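Local coordinates for uncharacterized protein (PDB 6R9N) that probably senses iron(II) and oxygen for bacterial chemotaxis by holding a peroxide-bridged pair of irons in a metallo-beta-lactamase-like fold, at residues A[144-152]-A[163-171]. Residues are numbered along the deposited sequence; the frame is centred on the assembly and turned at random.
Sequences SHFMHSPGQ and LFSGDIGAA. With FE (Fe (III) ion), chain D; FE (Fe (III) ion), chain C; PER (peroxide ion), chain E; O (oxygen atom), chain F.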
ATOM      1  N   SER A 144       1.273  11.611  -7.876  1.00 24.90           N
ATOM      2  CA  SER A 144       1.961  11.702  -6.588  1.00 22.64           C
ATOM      3  C   SER A 144       2.639  10.390  -6.283  1.00 23.80           C
ATOM      4  O   SER A 144       2.629   9.913  -5.142  1.00 20.60           O
ATOM      5  CB  SER A 144       0.988  12.076  -5.468  1.00 24.47           C
ATOM      6  OG  SER A 144       0.296  13.271  -5.790  1.00 26.40           O
ATOM      7  N   HIS A 145       3.233   9.791  -7.308  1.00 20.75           N
ATOM      8  CA  HIS A 145       3.694   8.420  -7.223  1.00 24.69           C
ATOM      9  C   HIS A 145       4.931   8.307  -6.335  1.00 23.52           C
ATOM     10  O   HIS A 145       5.743   9.232  -6.227  1.00 24.26           O
ATOM     11  CB  HIS A 145       3.967   7.884  -8.633  1.00 21.62           C
ATOM     12  CG  HIS A 145       2.799   8.032  -9.556  1.00 24.93           C
ATOM     13  ND1 HIS A 145       1.580   7.429  -9.315  1.00 23.39           N
ATOM     14  CD2 HIS A 145       2.654   8.729 -10.709  1.00 23.07           C
ATOM     15  CE1 HIS A 145       0.739   7.741 -10.287  1.00 26.03           C
ATOM     16  NE2 HIS A 145       1.365   8.532 -11.144  1.00 22.84           N
ATOM     17  N   PHE A 146       5.049   7.163  -5.669  1.00 21.52           N
ATOM     18  CA  PHE A 146       6.196   6.867  -4.809  1.00 23.33           C
ATOM     19  C   PHE A 146       6.307   7.823  -3.625  1.00 26.42           C
ATOM     20  O   PHE A 146       7.401   8.008  -3.064  1.00 24.88           O
ATOM     21  CB  PHE A 146       7.501   6.850  -5.612  1.00 23.70           C
ATOM     22  CG  PHE A 146       7.551   5.747  -6.604  1.00 22.61           C
ATOM     23  CD1 PHE A 146       7.729   4.442  -6.185  1.00 25.64           C
ATOM     24  CD2 PHE A 146       7.361   5.998  -7.948  1.00 25.96           C
ATOM     25  CE1 PHE A 146       7.746   3.403  -7.103  1.00 26.60           C
ATOM     26  CE2 PHE A 146       7.387   4.951  -8.877  1.00 26.34           C
ATOM     27  CZ  PHE A 146       7.580   3.668  -8.452  1.00 23.39           C
ATOM     28  N   MET A 147       5.175   8.397  -3.197  1.00 21.85           N
ATOM     29  CA  MET A 147       5.150   9.256  -2.017  1.00 23.91           C
ATOM     30  C   MET A 147       3.944   8.953  -1.124  1.00 24.94           C
ATOM     31  O   MET A 147       3.127   9.826  -0.848  1.00 25.62           O
ATOM     32  CB  MET A 147       5.131  10.729  -2.426  1.00 23.51           C
ATOM     33  CG  MET A 147       6.427  11.223  -3.070  1.00 28.13           C
ATOM     34  SD  MET A 147       6.291  12.799  -3.995  1.00 27.94           S
ATOM     35  CE  MET A 147       5.777  13.950  -2.714  1.00 26.29           C
ATOM     36  N   HIS A 148       3.790   7.709  -0.652  1.00 24.78           N
ATOM     37  CA  HIS A 148       4.729   6.586  -0.777  1.00 22.04           C
ATOM     38  C   HIS A 148       4.378   5.582  -1.872  1.00 22.80           C
ATOM     39  O   HIS A 148       5.257   4.889  -2.401  1.00 23.93           O
ATOM     40  CB  HIS A 148       4.772   5.816   0.541  1.00 21.64           C
ATOM     41  CG  HIS A 148       3.424   5.331   0.990  1.00 23.98           C
ATOM     42  ND1 HIS A 148       2.933   4.080   0.681  1.00 24.82           N
ATOM     43  CD2 HIS A 148       2.452   5.948   1.698  1.00 21.30           C
ATOM     44  CE1 HIS A 148       1.732   3.938   1.204  1.00 21.60           C
ATOM     45  NE2 HIS A 148       1.411   5.062   1.822  1.00 22.67           N
ATOM     46  N   SER A 149       3.099   5.487  -2.207  1.00 24.57           N
ATOM     47  CA  SER A 149       2.681   4.350  -3.034  1.00 23.95           C
ATOM     48  C   SER A 149       3.081   4.573  -4.494  1.00 23.75           C
ATOM     49  O   SER A 149       3.020   5.709  -4.985  1.00 22.31           O
ATOM     50  CB  SER A 149       1.157   4.163  -2.943  1.00 24.78           C
ATOM     51  OG  SER A 149       0.655   3.366  -4.004  1.00 23.54           O
ATOM     52  N   PRO A 150       3.459   3.501  -5.211  1.00 21.08           N
ATOM     53  CA  PRO A 150       3.874   3.661  -6.616  1.00 22.40           C
ATOM     54  C   PRO A 150       2.763   4.158  -7.526  1.00 25.44           C
ATOM     55  O   PRO A 150       3.064   4.684  -8.605  1.00 22.81           O
ATOM     56  CB  PRO A 150       4.331   2.252  -7.031  1.00 22.89           C
ATOM     57  CG  PRO A 150       3.679   1.320  -6.058  1.00 24.18           C
ATOM     58  CD  PRO A 150       3.529   2.094  -4.763  1.00 24.28           C
ATOM     59  N   GLY A 151       1.498   3.959  -7.152  1.00 27.73           N
ATOM     60  CA  GLY A 151       0.363   4.545  -7.851  1.00 23.70           C
ATOM     61  C   GLY A 151      -0.506   5.350  -6.896  1.00 23.08           C
ATOM     62  O   GLY A 151      -1.410   4.801  -6.258  1.00 23.22           O
ATOM     63  N   GLN A 152      -0.223   6.644  -6.763  1.00 24.28           N
ATOM     64  CA  GLN A 152      -0.959   7.538  -5.879  1.00 21.65           C
ATOM     65  C   GLN A 152      -1.279   8.820  -6.626  1.00 22.44           C
ATOM     66  O   GLN A 152      -0.427   9.331  -7.361  1.00 20.28           O
ATOM     67  CB  GLN A 152      -0.161   7.892  -4.597  1.00 25.92           C
ATOM     68  CG  GLN A 152      -0.880   8.939  -3.697  1.00 21.92           C
ATOM     69  CD  GLN A 152      -0.117   9.342  -2.408  1.00 26.46           C
ATOM     70  OE1 GLN A 152      -0.669   9.284  -1.298  1.00 26.27           O
ATOM     71  NE2 GLN A 152       1.117   9.802  -2.559  1.00 22.49           N
ATOM     72  N   LEU A 163      -5.986  21.465  -2.812  1.00 22.35           N
ATOM     73  CA  LEU A 163      -5.375  20.208  -3.211  1.00 22.92           C
ATOM     74  C   LEU A 163      -5.559  19.196  -2.087  1.00 24.14           C
ATOM     75  O   LEU A 163      -4.993  19.358  -0.994  1.00 24.77           O
ATOM     76  CB  LEU A 163      -3.889  20.403  -3.513  1.00 22.09           C
ATOM     77  CG  LEU A 163      -3.094  19.123  -3.786  1.00 24.39           C
ATOM     78  CD1 LEU A 163      -3.561  18.465  -5.079  1.00 23.46           C
ATOM     79  CD2 LEU A 163      -1.599  19.401  -3.841  1.00 25.88           C
ATOM     80  N   PHE A 164      -6.329  18.140  -2.348  1.00 22.27           N
ATOM     81  CA  PHE A 164      -6.297  16.970  -1.472  1.00 23.75           C
ATOM     82  C   PHE A 164      -5.052  16.155  -1.824  1.00 25.64           C
ATOM     83  O   PHE A 164      -4.880  15.748  -2.974  1.00 20.78           O
ATOM     84  CB  PHE A 164      -7.564  16.133  -1.632  1.00 24.85           C
ATOM     85  CG  PHE A 164      -7.466  14.754  -1.021  1.00 28.15           C
ATOM     86  CD1 PHE A 164      -7.395  14.589   0.356  1.00 25.07           C
ATOM     87  CD2 PHE A 164      -7.461  13.624  -1.827  1.00 27.10           C
ATOM     88  CE1 PHE A 164      -7.292  13.316   0.924  1.00 25.92           C
ATOM     89  CE2 PHE A 164      -7.365  12.344  -1.265  1.00 29.69           C
ATOM     90  CZ  PHE A 164      -7.283  12.194   0.108  1.00 26.99           C
ATOM     91  N   SER A 165      -4.174  15.924  -0.849  1.00 25.34           N
ATOM     92  CA  SER A 165      -2.816  15.487  -1.150  1.00 26.37           C
ATOM     93  C   SER A 165      -2.525  14.047  -0.726  1.00 22.51           C
ATOM     94  O   SER A 165      -1.377  13.615  -0.819  1.00 25.85           O
ATOM     95  CB  SER A 165      -1.815  16.438  -0.482  1.00 25.49           C
ATOM     96  OG  SER A 165      -2.023  16.477   0.924  1.00 24.34           O
ATOM     97  N   GLY A 166      -3.525  13.292  -0.278  1.00 26.46           N
ATOM     98  CA  GLY A 166      -3.258  11.934   0.160  1.00 22.33           C
ATOM     99  C   GLY A 166      -2.358  11.926   1.380  1.00 24.62           C
ATOM    100  O   GLY A 166      -2.569  12.673   2.333  1.00 25.08           O
ATOM    101  N   ASP A 167      -1.357  11.044   1.374  1.00 23.48           N
ATOM    102  CA  ASP A 167      -0.418  10.978   2.497  1.00 26.17           C
ATOM    103  C   ASP A 167       0.555  12.152   2.530  1.00 24.59           C
ATOM    104  O   ASP A 167       1.290  12.299   3.508  1.00 24.03           O
ATOM    105  CB  ASP A 167       0.387   9.679   2.452  1.00 22.53           C
ATOM    106  CG  ASP A 167      -0.404   8.482   2.916  1.00 25.21           C
ATOM    107  OD1 ASP A 167      -1.404   8.656   3.640  1.00 22.09           O
ATOM    108  OD2 ASP A 167      -0.024   7.355   2.542  1.00 25.73           O
ATOM    109  N   ILE A 168       0.636  12.944   1.463  1.00 24.85           N
ATOM    110  CA  ILE A 168       1.591  14.041   1.437  1.00 24.05           C
ATOM    111  C   ILE A 168       1.097  15.159   2.352  1.00 23.99           C
ATOM    112  O   ILE A 168      -0.058  15.595   2.271  1.00 21.73           O
ATOM    113  CB  ILE A 168       1.817  14.508  -0.011  1.00 28.70           C
ATOM    114  CG1 ILE A 168       2.383  13.340  -0.827  1.00 22.66           C
ATOM    115  CG2 ILE A 168       2.778  15.685  -0.069  1.00 26.03           C
ATOM    116  CD1 ILE A 168       2.223  13.484  -2.329  1.00 24.53           C
ATOM    117  N   GLY A 169       1.963  15.597   3.264  1.00 20.37           N
ATOM    118  CA  GLY A 169       1.582  16.534   4.295  1.00 22.93           C
ATOM    119  C   GLY A 169       1.003  15.892   5.535  1.00 25.56           C
ATOM    120  O   GLY A 169       0.722  16.603   6.504  1.00 22.51           O
ATOM    121  N   ALA A 170       0.851  14.565   5.548  1.00 26.79           N
ATOM    122  CA  ALA A 170       0.185  13.897   6.656  1.00 27.71           C
ATOM    123  C   ALA A 170       0.929  14.132   7.960  1.00 29.38           C
ATOM    124  O   ALA A 170       2.160  14.085   8.013  1.00 30.87           O
ATOM    125  CB  ALA A 170       0.083  12.396   6.393  1.00 25.04           C
ATOM    126  N   ALA A 171       0.166  14.357   9.022  1.00 29.96           N
ATOM    127  CA  ALA A 171       0.675  14.318  10.384  1.00 35.55           C
ATOM    128  C   ALA A 171       0.176  13.022  11.011  1.00 38.82           C
ATOM    129  O   ALA A 171      -1.007  12.686  10.892  1.00 40.98           O
ATOM    130  CB  ALA A 171       0.208  15.543  11.181  1.00 34.00           C
TER
HETATM  131 FE    FE D 302      -0.578   5.342   2.703  1.00 22.58          FE
HETATM  132 FE    FE C 301      -2.540   7.213   4.838  1.00 28.08          FE
HETATM  133  O1  PER E 303      -0.530   6.418   5.605  1.00 26.17           O
HETATM  134  O2  PER E 303       0.301   5.447   4.826  1.00 22.94           O
HETATM  135  O     O F 304      -2.498   5.665   3.450  1.00 22.60           O
HETATM  136  O   HOH W   1      -1.202  14.490  -3.762  1.00 35.48           O
HETATM  137  O   HOH W   2       0.792   7.182  -0.503  1.00 24.52           O
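His148 and Asp167 meet at an iron(III) ion of chain D, which His148 NE2 binds at 2.2 Å and Asp167 OD2 at 2.1 Å. Ring and carboxylate are nearly coplanar, 19° apart, with OD2 at the ring edge near its plane; the close approach of NE2 and OD2 reflects shared ligation, not a hydrogen bond. Asp167 OD1 binds the second iron at 2.2 Å, making the carboxylate a bridge, and the peroxide and a single oxygen atom also span the two metals. This is the di-iron site of an ODP protein, a member of the metallo-beta-lactamase superfamily, built here from the 138-143 to 153-157 connection and the turns following strand 162-164; His80 and Asp82 complete one iron, Asp84, Gln224 and His225 the other. On the Asp167 backbone side, the extended Gln152 side chain, its CG anti to the backbone N (chi1 175°), presents a buried amide whose plane stands 70° from the carboxylate. Asp167 N donates to Gln152 OE1 at 3.3 Å, nearly straight at the hydrogen. Gln152 NE2 gives Ser144 O a nearly straight bond in the amide plane, but stands above the carbonyl plane of Met147 O, off any lone pair; together these bonds fix the amide's rotation. One water accepts from His148 N and donates to Asp167 OD2, with a weak bond to Gln152 OE1. Beside the amide, Ile168 CD1 packs 3.6 Å from Met147 CE and 3.7 Å from Ser144 CB, and Trp209 of helix 203-215 touches both Met147 and Ile168.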